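Local coordinates for cell wall surface anchor family protein (Streptococcus agalactiae serogroup V, PDB 3TXA) that forms the adhesive tip pilin of a group B streptococcal pilus, where its metal-binding von Willebrand A domain probably contacts host tissue, at residues W138-I143 and E157-G162. Sequence-based numbering, arbitrary orientation.
Sequences WLSKKI and ELTVEG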
loop_
_atom_site.group_PDB
_atom_site.type_symbol
_atom_site.label_atom_id
_atom_site.label_comp_id
_atom_site.label_asym_id
_atom_site.label_seq_id
_atom_site.Cartn_x
_atom_site.Cartn_y
_atom_site.Cartn_z
ATOM N N TRP A 138 12.600 -15.000 -14.962
ATOM C CA TRP A 138 12.719 -14.996 -16.412
ATOM C C TRP A 138 14.098 -15.450 -16.823
ATOM O O TRP A 138 15.084 -15.239 -16.108
ATOM C CB TRP A 138 12.425 -13.600 -16.983
ATOM C CG TRP A 138 11.015 -13.073 -16.717
ATOM C CD1 TRP A 138 9.933 -13.133 -17.564
ATOM C CD2 TRP A 138 10.561 -12.397 -15.537
ATOM N NE1 TRP A 138 8.848 -12.527 -16.979
ATOM C CE2 TRP A 138 9.207 -12.070 -15.736
ATOM C CE3 TRP A 138 11.175 -12.030 -14.331
ATOM C CZ2 TRP A 138 8.447 -11.392 -14.765
ATOM C CZ3 TRP A 138 10.425 -11.348 -13.365
ATOM C CH2 TRP A 138 9.074 -11.037 -13.588
ATOM N N LEU A 139 14.166 -16.085 -17.975
ATOM C CA LEU A 139 15.447 -16.430 -18.500
ATOM C C LEU A 139 15.473 -16.449 -20.006
ATOM O O LEU A 139 14.499 -16.823 -20.637
ATOM C CB LEU A 139 15.949 -17.740 -17.898
ATOM C CG LEU A 139 15.067 -18.877 -17.443
ATOM C CD1 LEU A 139 14.917 -19.871 -18.544
ATOM C CD2 LEU A 139 15.768 -19.491 -16.281
ATOM N N SER A 140 16.608 -16.034 -20.565
ATOM C CA SER A 140 16.814 -15.966 -22.009
ATOM C C SER A 140 18.184 -16.512 -22.359
ATOM O O SER A 140 19.082 -16.544 -21.512
ATOM C CB SER A 140 16.712 -14.513 -22.493
ATOM O OG SER A 140 17.842 -13.754 -22.085
ATOM N N LYS A 141 18.329 -16.933 -23.611
ATOM C CA LYS A 141 19.599 -17.343 -24.169
ATOM C C LYS A 141 19.497 -17.097 -25.640
ATOM O O LYS A 141 18.657 -17.702 -26.304
ATOM C CB LYS A 141 19.847 -18.821 -23.942
ATOM C CG LYS A 141 21.154 -19.322 -24.566
ATOM C CD LYS A 141 21.298 -20.812 -24.422
ATOM C CE LYS A 141 22.703 -21.246 -24.723
ATOM N NZ LYS A 141 22.789 -22.724 -24.804
ATOM N N LYS A 142 20.347 -16.207 -26.151
ATOM C CA LYS A 142 20.272 -15.749 -27.543
ATOM C C LYS A 142 21.625 -15.302 -28.070
ATOM O O LYS A 142 22.485 -14.900 -27.287
ATOM C CB LYS A 142 19.262 -14.603 -27.686
ATOM C CG LYS A 142 19.678 -13.254 -27.099
ATOM C CD LYS A 142 18.519 -12.249 -27.217
ATOM C CE LYS A 142 18.992 -10.774 -27.141
ATOM N NZ LYS A 142 18.822 -10.055 -25.800
ATOM N N ILE A 143 21.796 -15.378 -29.394
ATOM C CA ILE A 143 22.918 -14.757 -30.099
ATOM C C ILE A 143 22.719 -13.231 -30.127
ATOM O O ILE A 143 21.825 -12.758 -30.811
ATOM C CB ILE A 143 23.018 -15.331 -31.548
ATOM C CG1 ILE A 143 23.352 -16.815 -31.497
ATOM C CG2 ILE A 143 24.052 -14.578 -32.415
ATOM C CD1 ILE A 143 23.042 -17.542 -32.757
ATOM N N GLU A 157 24.398 -14.652 -25.419
ATOM C CA GLU A 157 23.992 -13.991 -24.190
ATOM C C GLU A 157 22.992 -14.876 -23.422
ATOM O O GLU A 157 22.050 -15.438 -24.010
ATOM C CB GLU A 157 23.412 -12.590 -24.462
ATOM C CG GLU A 157 22.639 -11.989 -23.283
ATOM C CD GLU A 157 22.167 -10.556 -23.495
ATOM O OE1 GLU A 157 22.990 -9.630 -23.303
ATOM O OE2 GLU A 157 20.964 -10.336 -23.802
ATOM N N LEU A 158 23.216 -14.982 -22.111
ATOM C CA LEU A 158 22.381 -15.754 -21.215
ATOM C C LEU A 158 22.000 -14.832 -20.065
ATOM O O LEU A 158 22.856 -14.114 -19.543
ATOM C CB LEU A 158 23.184 -16.937 -20.686
ATOM C CG LEU A 158 22.449 -18.228 -20.380
ATOM C CD1 LEU A 158 22.947 -19.343 -21.289
ATOM C CD2 LEU A 158 22.711 -18.607 -18.974
ATOM N N THR A 159 20.726 -14.837 -19.673
ATOM C CA THR A 159 20.220 -13.925 -18.625
ATOM C C THR A 159 19.256 -14.659 -17.703
ATOM O O THR A 159 18.545 -15.577 -18.135
ATOM C CB THR A 159 19.433 -12.721 -19.201
ATOM O OG1 THR A 159 18.199 -13.184 -19.758
ATOM C CG2 THR A 159 20.231 -11.963 -20.293
ATOM N N VAL A 160 19.237 -14.242 -16.437
ATOM C CA VAL A 160 18.400 -14.839 -15.404
ATOM C C VAL A 160 17.903 -13.710 -14.511
ATOM O O VAL A 160 18.706 -12.948 -13.964
ATOM C CB VAL A 160 19.194 -15.879 -14.542
ATOM C CG1 VAL A 160 18.300 -16.533 -13.479
ATOM C CG2 VAL A 160 19.842 -16.953 -15.424
ATOM N N GLU A 161 16.584 -13.596 -14.374
ATOM C CA GLU A 161 15.985 -12.597 -13.492
ATOM C C GLU A 161 15.042 -13.313 -12.547
ATOM O O GLU A 161 14.307 -14.214 -12.966
ATOM C CB GLU A 161 15.235 -11.544 -14.304
ATOM C CG GLU A 161 14.774 -10.313 -13.517
ATOM C CD GLU A 161 13.978 -9.324 -14.395
ATOM O OE1 GLU A 161 14.057 -9.444 -15.655
ATOM O OE2 GLU A 161 13.278 -8.434 -13.830
ATOM N N GLY A 162 15.064 -12.913 -11.282
ATOM C CA GLY A 162 14.301 -13.598 -10.256
ATOM C C GLY A 162 13.121 -12.812 -9.709
ATOM O O GLY A 162 12.855 -11.683 -10.145
#
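Trp-138 to Lys-142 run antiparallel to Glu-157 to Glu-161; their axes approach to 4.7 Å, with directions 174° apart. Trp-138, Ser-140 and Lys-142 face Glu-161, Thr-159 and Glu-157 as hydrogen-bonded pairs, each joined by two N-H...O=C bonds; at one end Glu-157 N reaches Lys-142 O at 2.7 Å. Leu-139 with Val-160 and Lys-141 with Leu-158 are the non-hydrogen-bonded pairs between them, where CA-H...O contacts such as Lys-141 CA to Glu-157 O (3.1 Å) fill in. The strands are the arms of a beta hairpin in the immunoglobulin-like part of the pilin, and the second arm pairs along its other edge with strand 623-632.

The face carrying Leu-139, Lys-141, Leu-158 and Val-160 is buried against Phe-664 and strand 543-551. Here Leu-158 CD1 lies against the aliphatic part of Lys-141, 3.7 Å from Lys-141 CG. With CG anti to the backbone N and the rest of the chain extended, Lys-141 carries NZ inward to a covalent link with Asn-645 CG, the intramolecular isopeptide bond characteristic of Gram-positive pilin domains; NZ is also hydrogen-bonded to Thr-648 OG1.

The other face is mostly polar. Lys-142 and Glu-157 lie side by side, and the lysine bends at its last torsion (chi4 -100°) to bring NZ 2.9 Å from Glu-157 OE2 in a salt bridge. The hydroxyls of Ser-140 and Thr-159 sit together in the middle of the row, though their modelled approach is doubtfully short. At the far end the Glu-161 side chain runs alongside the indole of Trp-138, Glu-161 CD 3.9 Å from Trp-138 CE3, with carboxylate and ring planes 41° apart. Arg-131 and Lys-163 make cation-pi contacts with this same indole.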